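Local atomic coordinates of N-acetylmuramoyl-L-alanine amidase (Mycolicibacterium smegmatis, PDB entry 7AGM), a protein that is a zinc-binding N-acetylmuramoyl-L-alanine amidase that probably hydrolyses the amide bond between N-acetylmuramic acid and the L-alanine of peptidoglycan stem peptides. Residues A[57-62]-A[203-208]; A[64-69]-A[207-212]. All blocks are in the same frame, centred on the assembly; numbering follows the deposited sequence.

Contact 1. Residues A[57-62]-A[203-208]; sequences WDTTLR and KYADAI
Helices 52-69 and 198-219 of the alpha/beta fold of this Amidase_3-family enzyme pack together where Thr-59 and Arg-62 of one meet Tyr-204 and Ala-205 of the other. The first of these helices starts at the zinc ligand Glu-52, and the side chain of Thr-59 lies about 12 Å from the zinc ion. The segment axes come within 8.5 Å at -48°, a close approach that the small residues at the crossing permit. The CA atoms of Thr-59 and Ala-205 are 5.7 Å apart. Ala-205 rests its methyl against two residues about one helical turn apart, with CB 3.6 Å from Arg-62 CB and 3.8 Å from Thr-59 O. Thr-59 turns its methyl to the interface: with CG2 anti to the backbone N, that carbon lies 4.1 Å from Tyr-204 CB, the two side chains running obliquely to one another. Its hydroxyl, OG1, hydrogen-bonds instead to the carbonyl of Phe-55 in its own helix, which suits threonine to a buried place. Tyr-204 gives this contact its CB, while its ring leads on to Phe-55, meeting that ring nearly perpendicularly, and to helix 189-196. Arg-62 likewise offers its CB and carries its charge elsewhere. Its NE makes a nearly straight (172°) hydrogen bond to Asp-58 OD2 at 2.8 Å, part of a salt bridge within the helix, the oxygen lying in the guanidinium plane but the nitrogen above the carboxylate plane. Asp-58 also salt-bridges Arg-201, and Arg-62 NH1 bonds to Gln-202. Carbon thus meets mostly carbon at the crossing, while this polar network ties the two helices together beside it.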
ATOM      1  N   TRP A  57       7.126   2.402   6.538  1.00 14.48           N
ATOM      2  CA  TRP A  57       7.560   1.421   7.529  1.00 15.53           C
ATOM      3  C   TRP A  57       6.793   1.578   8.838  1.00 15.47           C
ATOM      4  O   TRP A  57       6.149   0.635   9.321  1.00 15.16           O
ATOM      5  CB  TRP A  57       9.066   1.573   7.749  1.00 16.61           C
ATOM      6  CG  TRP A  57       9.602   0.749   8.871  1.00 17.35           C
ATOM      7  CD1 TRP A  57      10.088   1.197  10.074  1.00 18.87           C
ATOM      8  CD2 TRP A  57       9.726  -0.677   8.897  1.00 18.03           C
ATOM      9  NE1 TRP A  57      10.502   0.137  10.837  1.00 19.87           N
ATOM     10  CE2 TRP A  57      10.297  -1.025  10.138  1.00 19.93           C
ATOM     11  CE3 TRP A  57       9.412  -1.693   7.988  1.00 18.35           C
ATOM     12  CZ2 TRP A  57      10.548  -2.345  10.498  1.00 20.33           C
ATOM     13  CZ3 TRP A  57       9.670  -3.007   8.348  1.00 19.57           C
ATOM     14  CH2 TRP A  57      10.227  -3.319   9.593  1.00 20.29           C
ATOM     15  N   ASP A  58       6.823   2.781   9.418  1.00 14.99           N
ATOM     16  CA  ASP A  58       6.196   2.961  10.724  1.00 15.03           C
ATOM     17  C   ASP A  58       4.679   2.803  10.645  1.00 14.01           C
ATOM     18  O   ASP A  58       4.067   2.180  11.525  1.00 15.26           O
ATOM     19  CB  ASP A  58       6.591   4.306  11.325  1.00 16.59           C
ATOM     20  CG  ASP A  58       6.121   4.444  12.749  1.00 18.97           C
ATOM     21  OD1 ASP A  58       6.714   3.780  13.621  1.00 21.08           O
ATOM     22  OD2 ASP A  58       5.151   5.191  12.992  1.00 20.09           O
ATOM     23  N   THR A  59       4.059   3.317   9.580  1.00 14.71           N
ATOM     24  CA  THR A  59       2.619   3.143   9.417  1.00 14.65           C
ATOM     25  C   THR A  59       2.259   1.666   9.302  1.00 14.49           C
ATOM     26  O   THR A  59       1.278   1.207   9.907  1.00 14.71           O
ATOM     27  CB  THR A  59       2.138   3.923   8.191  1.00 14.49           C
ATOM     28  OG1 THR A  59       2.470   5.305   8.357  1.00 15.52           O
ATOM     29  CG2 THR A  59       0.629   3.805   8.014  1.00 14.61           C
ATOM     30  N   THR A  60       3.073   0.895   8.576  1.00 14.82           N
ATOM     31  CA  THR A  60       2.782  -0.527   8.411  1.00 15.35           C
ATOM     32  C   THR A  60       2.931  -1.280   9.729  1.00 14.94           C
ATOM     33  O   THR A  60       2.144  -2.191  10.015  1.00 14.91           O
ATOM     34  CB  THR A  60       3.642  -1.141   7.300  1.00 15.66           C
ATOM     35  OG1 THR A  60       3.387  -0.465   6.055  1.00 16.09           O
ATOM     36  CG2 THR A  60       3.299  -2.622   7.124  1.00 17.12           C
ATOM     37  N   LEU A  61       3.906  -0.888  10.568  1.00 14.62           N
ATOM     38  CA  LEU A  61       4.043  -1.520  11.880  1.00 15.07           C
ATOM     39  C   LEU A  61       2.790  -1.303  12.720  1.00 14.22           C
ATOM     40  O   LEU A  61       2.360  -2.198  13.459  1.00 14.77           O
ATOM     41  CB  LEU A  61       5.264  -0.950  12.608  1.00 16.79           C
ATOM     42  CG  LEU A  61       6.629  -1.341  12.043  1.00 19.33           C
ATOM     43  CD1 LEU A  61       7.745  -0.681  12.847  1.00 20.21           C
ATOM     44  CD2 LEU A  61       6.799  -2.863  12.035  1.00 21.44           C
ATOM     45  N   ARG A  62       2.207  -0.109  12.634  1.00 14.31           N
ATOM     46  CA  ARG A  62       0.976   0.175  13.359  1.00 14.43           C
ATOM     47  C   ARG A  62      -0.182  -0.643  12.812  1.00 14.15           C
ATOM     48  O   ARG A  62      -0.984  -1.177  13.589  1.00 15.16           O
ATOM     49  CB  ARG A  62       0.692   1.672  13.308  1.00 15.09           C
ATOM     50  CG  ARG A  62       1.751   2.474  14.065  1.00 15.29           C
ATOM     51  CD  ARG A  62       1.662   3.966  13.782  1.00 15.85           C
ATOM     52  NE  ARG A  62       2.792   4.693  14.367  1.00 17.00           N
ATOM     53  CZ  ARG A  62       2.816   5.181  15.602  1.00 18.26           C
ATOM     54  NH1 ARG A  62       1.769   5.036  16.403  1.00 18.62           N
ATOM     55  NH2 ARG A  62       3.895   5.819  16.037  1.00 19.70           N
ATOM     56  N   LYS A 203      -3.196   7.572  12.643  1.00 16.60           N
ATOM     57  CA  LYS A 203      -4.450   7.926  11.983  1.00 17.59           C
ATOM     58  C   LYS A 203      -4.581   7.201  10.649  1.00 16.48           C
ATOM     59  O   LYS A 203      -5.618   6.589  10.355  1.00 17.57           O
ATOM     60  CB  LYS A 203      -4.486   9.447  11.795  1.00 21.71           C
ATOM     61  CG  LYS A 203      -5.703  10.029  11.082  1.00 26.32           C
ATOM     62  CD  LYS A 203      -5.421  11.486  10.692  1.00 28.92           C
ATOM     63  CE  LYS A 203      -6.585  12.143   9.970  1.00 30.69           C
ATOM     64  NZ  LYS A 203      -7.795  12.185  10.832  1.00 38.23           N
ATOM     65  N   TYR A 204      -3.527   7.246   9.830  1.00 15.34           N
ATOM     66  CA  TYR A 204      -3.543   6.489   8.581  1.00 14.26           C
ATOM     67  C   TYR A 204      -3.691   4.995   8.841  1.00 14.39           C
ATOM     68  O   TYR A 204      -4.456   4.306   8.155  1.00 14.52           O
ATOM     69  CB  TYR A 204      -2.262   6.748   7.788  1.00 14.58           C
ATOM     70  CG  TYR A 204      -2.172   8.110   7.132  1.00 15.21           C
ATOM     71  CD1 TYR A 204      -3.086   8.498   6.150  1.00 15.24           C
ATOM     72  CD2 TYR A 204      -1.158   8.997   7.474  1.00 16.27           C
ATOM     73  CE1 TYR A 204      -2.995   9.744   5.537  1.00 15.64           C
ATOM     74  CE2 TYR A 204      -1.055  10.228   6.877  1.00 16.50           C
ATOM     75  CZ  TYR A 204      -1.976  10.610   5.913  1.00 15.97           C
ATOM     76  OH  TYR A 204      -1.844  11.850   5.320  1.00 16.72           O
ATOM     77  N   ALA A 205      -2.949   4.472   9.818  1.00 14.33           N
ATOM     78  CA  ALA A 205      -3.003   3.039  10.098  1.00 13.71           C
ATOM     79  C   ALA A 205      -4.397   2.601  10.522  1.00 14.74           C
ATOM     80  O   ALA A 205      -4.897   1.572  10.049  1.00 14.39           O
ATOM     81  CB  ALA A 205      -1.974   2.664  11.170  1.00 13.88           C
ATOM     82  N   ASP A 206      -5.050   3.378  11.396  1.00 15.61           N
ATOM     83  CA  ASP A 206      -6.383   3.013  11.870  1.00 16.10           C
ATOM     84  C   ASP A 206      -7.364   2.924  10.710  1.00 15.33           C
ATOM     85  O   ASP A 206      -8.206   2.022  10.668  1.00 15.63           O
ATOM     86  CB  ASP A 206      -6.887   4.044  12.884  1.00 18.47           C
ATOM     87  CG  ASP A 206      -6.163   3.979  14.213  1.00 20.87           C
ATOM     88  OD1 ASP A 206      -5.492   2.971  14.504  1.00 20.65           O
ATOM     89  OD2 ASP A 206      -6.291   4.952  14.982  1.00 22.84           O
ATOM     90  N   ALA A 207      -7.275   3.863   9.765  1.00 14.91           N
ATOM     91  CA  ALA A 207      -8.172   3.848   8.612  1.00 15.05           C
ATOM     92  C   ALA A 207      -7.877   2.664   7.701  1.00 15.39           C
ATOM     93  O   ALA A 207      -8.800   2.005   7.202  1.00 15.83           O
ATOM     94  CB  ALA A 207      -8.023   5.163   7.845  1.00 16.05           C
ATOM     95  N   ILE A 208      -6.594   2.384   7.465  1.00 14.20           N
ATOM     96  CA  ILE A 208      -6.228   1.233   6.645  1.00 13.70           C
ATOM     97  C   ILE A 208      -6.725  -0.064   7.280  1.00 13.34           C
ATOM     98  O   ILE A 208      -7.253  -0.946   6.590  1.00 13.42           O
ATOM     99  CB  ILE A 208      -4.710   1.232   6.377  1.00 13.74           C
ATOM    100  CG1 ILE A 208      -4.341   2.453   5.522  1.00 14.60           C
ATOM    101  CG2 ILE A 208      -4.275  -0.104   5.738  1.00 14.05           C
ATOM    102  CD1 ILE A 208      -2.835   2.674   5.368  1.00 15.37           C
TER

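Contact 2. Residues A[64-69]-A[207-212]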
ATOM      1  N   ARG A  64       0.108  -3.579  11.363  1.00 15.41           N
ATOM      2  CA  ARG A  64       0.341  -4.961  11.776  1.00 16.26           C
ATOM      3  C   ARG A  64      -0.107  -5.198  13.212  1.00 15.96           C
ATOM      4  O   ARG A  64      -0.758  -6.205  13.514  1.00 16.22           O
ATOM      5  CB  ARG A  64       1.812  -5.347  11.619  1.00 17.60           C
ATOM      6  CG  ARG A  64       2.062  -6.728  12.193  1.00 19.48           C
ATOM      7  CD  ARG A  64       3.429  -7.230  11.913  1.00 22.84           C
ATOM      8  NE  ARG A  64       4.422  -6.565  12.736  1.00 25.51           N
ATOM      9  CZ  ARG A  64       5.706  -6.887  12.718  1.00 40.57           C
ATOM     10  NH1 ARG A  64       6.128  -7.864  11.924  1.00 31.01           N
ATOM     11  NH2 ARG A  64       6.562  -6.237  13.488  1.00 32.84           N
ATOM     12  N   ALA A  65       0.269  -4.296  14.123  1.00 15.25           N
ATOM     13  CA  ALA A  65      -0.115  -4.454  15.523  1.00 15.57           C
ATOM     14  C   ALA A  65      -1.631  -4.522  15.682  1.00 15.19           C
ATOM     15  O   ALA A  65      -2.144  -5.352  16.443  1.00 16.45           O
ATOM     16  CB  ALA A  65       0.452  -3.301  16.348  1.00 16.15           C
ATOM     17  N   ALA A  66      -2.369  -3.672  14.962  1.00 14.76           N
ATOM     18  CA  ALA A  66      -3.821  -3.684  15.092  1.00 15.95           C
ATOM     19  C   ALA A  66      -4.417  -4.967  14.527  1.00 16.09           C
ATOM     20  O   ALA A  66      -5.347  -5.534  15.113  1.00 16.90           O
ATOM     21  CB  ALA A  66      -4.429  -2.445  14.433  1.00 16.74           C
ATOM     22  N   LEU A  67      -3.874  -5.456  13.409  1.00 15.66           N
ATOM     23  CA  LEU A  67      -4.358  -6.712  12.837  1.00 15.59           C
ATOM     24  C   LEU A  67      -4.098  -7.881  13.778  1.00 15.82           C
ATOM     25  O   LEU A  67      -4.975  -8.728  13.982  1.00 15.86           O
ATOM     26  CB  LEU A  67      -3.714  -6.963  11.471  1.00 15.92           C
ATOM     27  CG  LEU A  67      -4.183  -6.015  10.372  1.00 15.69           C
ATOM     28  CD1 LEU A  67      -3.460  -6.331   9.074  1.00 14.64           C
ATOM     29  CD2 LEU A  67      -5.702  -6.098  10.188  1.00 16.58           C
ATOM     30  N   THR A  68      -2.901  -7.941  14.367  1.00 15.90           N
ATOM     31  CA  THR A  68      -2.598  -8.995  15.328  1.00 18.54           C
ATOM     32  C   THR A  68      -3.599  -8.994  16.478  1.00 19.24           C
ATOM     33  O   THR A  68      -4.050 -10.057  16.920  1.00 19.78           O
ATOM     34  CB  THR A  68      -1.165  -8.820  15.844  1.00 22.09           C
ATOM     35  OG1 THR A  68      -0.241  -8.958  14.756  1.00 22.42           O
ATOM     36  CG2 THR A  68      -0.845  -9.867  16.901  1.00 27.96           C
ATOM     37  N   ALA A  69      -3.985  -7.806  16.954  1.00 19.25           N
ATOM     38  CA  ALA A  69      -4.957  -7.721  18.041  1.00 20.16           C
ATOM     39  C   ALA A  69      -6.316  -8.275  17.630  1.00 20.53           C
ATOM     40  O   ALA A  69      -7.094  -8.704  18.490  1.00 21.57           O
ATOM     41  CB  ALA A  69      -5.091  -6.272  18.510  1.00 21.40           C
ATOM     42  N   ALA A 207      -7.275   3.863   9.765  1.00 14.91           N
ATOM     43  CA  ALA A 207      -8.172   3.848   8.612  1.00 15.05           C
ATOM     44  C   ALA A 207      -7.877   2.664   7.701  1.00 15.39           C
ATOM     45  O   ALA A 207      -8.800   2.005   7.202  1.00 15.83           O
ATOM     46  CB  ALA A 207      -8.023   5.163   7.845  1.00 16.05           C
ATOM     47  N   ILE A 208      -6.594   2.384   7.465  1.00 14.20           N
ATOM     48  CA  ILE A 208      -6.228   1.233   6.645  1.00 13.70           C
ATOM     49  C   ILE A 208      -6.725  -0.064   7.280  1.00 13.34           C
ATOM     50  O   ILE A 208      -7.253  -0.946   6.590  1.00 13.42           O
ATOM     51  CB  ILE A 208      -4.710   1.232   6.377  1.00 13.74           C
ATOM     52  CG1 ILE A 208      -4.341   2.453   5.522  1.00 14.60           C
ATOM     53  CG2 ILE A 208      -4.275  -0.104   5.738  1.00 14.05           C
ATOM     54  CD1 ILE A 208      -2.835   2.674   5.368  1.00 15.37           C
ATOM     55  N   VAL A 209      -6.586  -0.189   8.606  1.00 13.87           N
ATOM     56  CA  VAL A 209      -7.064  -1.382   9.304  1.00 13.65           C
ATOM     57  C   VAL A 209      -8.569  -1.555   9.130  1.00 14.66           C
ATOM     58  O   VAL A 209      -9.053  -2.672   8.903  1.00 15.71           O
ATOM     59  CB  VAL A 209      -6.652  -1.338  10.790  1.00 15.00           C
ATOM     60  CG1 VAL A 209      -7.364  -2.426  11.573  1.00 15.97           C
ATOM     61  CG2 VAL A 209      -5.146  -1.494  10.925  1.00 16.89           C
ATOM     62  N   ARG A 210      -9.335  -0.463   9.215  1.00 14.76           N
ATOM     63  CA  ARG A 210     -10.776  -0.564   8.986  1.00 15.94           C
ATOM     64  C   ARG A 210     -11.072  -1.062   7.577  1.00 14.92           C
ATOM     65  O   ARG A 210     -11.975  -1.883   7.376  1.00 15.90           O
ATOM     66  CB  ARG A 210     -11.452   0.786   9.225  1.00 19.00           C
ATOM     67  CG  ARG A 210     -11.495   1.209  10.684  1.00 23.48           C
ATOM     68  CD  ARG A 210     -12.065   2.612  10.842  1.00 28.78           C
ATOM     69  NE  ARG A 210     -13.471   2.681  10.455  1.00 66.06           N
ATOM     70  CZ  ARG A 210     -14.185   3.804  10.406  1.00 79.90           C
ATOM     71  NH1 ARG A 210     -13.625   4.966  10.717  1.00 67.93           N
ATOM     72  NH2 ARG A 210     -15.461   3.764  10.043  1.00 67.22           N
ATOM     73  N   GLY A 211     -10.324  -0.570   6.587  1.00 14.38           N
ATOM     74  CA  GLY A 211     -10.474  -1.083   5.231  1.00 14.60           C
ATOM     75  C   GLY A 211     -10.170  -2.569   5.126  1.00 13.45           C
ATOM     76  O   GLY A 211     -10.901  -3.323   4.473  1.00 14.16           O
ATOM     77  N   ILE A 212      -9.067  -3.004   5.740  1.00 13.39           N
ATOM     78  CA  ILE A 212      -8.684  -4.416   5.694  1.00 13.34           C
ATOM     79  C   ILE A 212      -9.730  -5.277   6.384  1.00 14.02           C
ATOM     80  O   ILE A 212     -10.192  -6.285   5.830  1.00 14.88           O
ATOM     81  CB  ILE A 212      -7.285  -4.622   6.307  1.00 13.39           C
ATOM     82  CG1 ILE A 212      -6.240  -3.884   5.471  1.00 13.06           C
ATOM     83  CG2 ILE A 212      -6.972  -6.120   6.427  1.00 15.21           C
ATOM     84  CD1 ILE A 212      -4.835  -3.935   6.088  1.00 13.72           C
TER
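Segments 64-69 and 207-212 run in broadly the same direction, their axes 9.8 Å apart at closest approach and crossing at -42°. Both belong to helices laid against the mixed sheet of this alpha/beta amidase fold, and the nearest pair of CA atoms, Leu-67 and Val-209, is 6.9 Å apart. The interface is wholly apolar. Val-209 directs its branched end at the neighbouring helix, where both methyls border Ala-66: CG2 stands 3.7 Å from Ala-66 CB and CG1 4.1 Å from it. Alanine fits here because its short side chain lets the two valine methyls come close to its helix. With CG1 anti to the backbone N (chi1 169°), valine's other methyl, CG2, falls beside that nitrogen, and both methyls face the alanine methyl from the same side. CG1 also lies near Leu-67 CD2, a looser approach.

Leu-67 starts out along the flank of its helix and brings its two terminal methyls to Ile-212, the side chains crossing at about a right angle. Two branched residues suit this place because each supplies two methyls to the meeting. Both reach beyond the helix pair as well, since Leu-67 and Ile-212 each touch Val-11 of strand 10-15. Leu-67 further packs on Thr-74 of strand 73-76, and Ile-212 on Met-142 of helix 134-148, so the interface continues into the core between helices and sheet. Within the pair the methyls meet in two pairs: Leu-67 CD2 with the branch methyl Ile-212 CG2 at 4.0 Å, and Leu-67 CD1 with the chain end Ile-212 CD1 at 4.1 Å.

Contacts 1 and 2 are successive parts of one interface between helix 52-69 and helix 198-219, with centres 8 Å apart. Both helices advance from contact 1 to contact 2, and the second segments overlap at Ala-207 and Ile-208. The segments stand somewhat further apart at contact 2, consistent with the larger valine, leucine and isoleucine side chains there. Between the two helices in sequence come strands 73-76, 102-109, 119-123, 162-165 and 178-185, so the pairing joins early and late parts of the chain. The shared pair packs on strand 10-15 of the mixed sheet, through Thr-60 at contact 1 and Leu-67 and Ile-212 at contact 2, running from near the zinc site away from it.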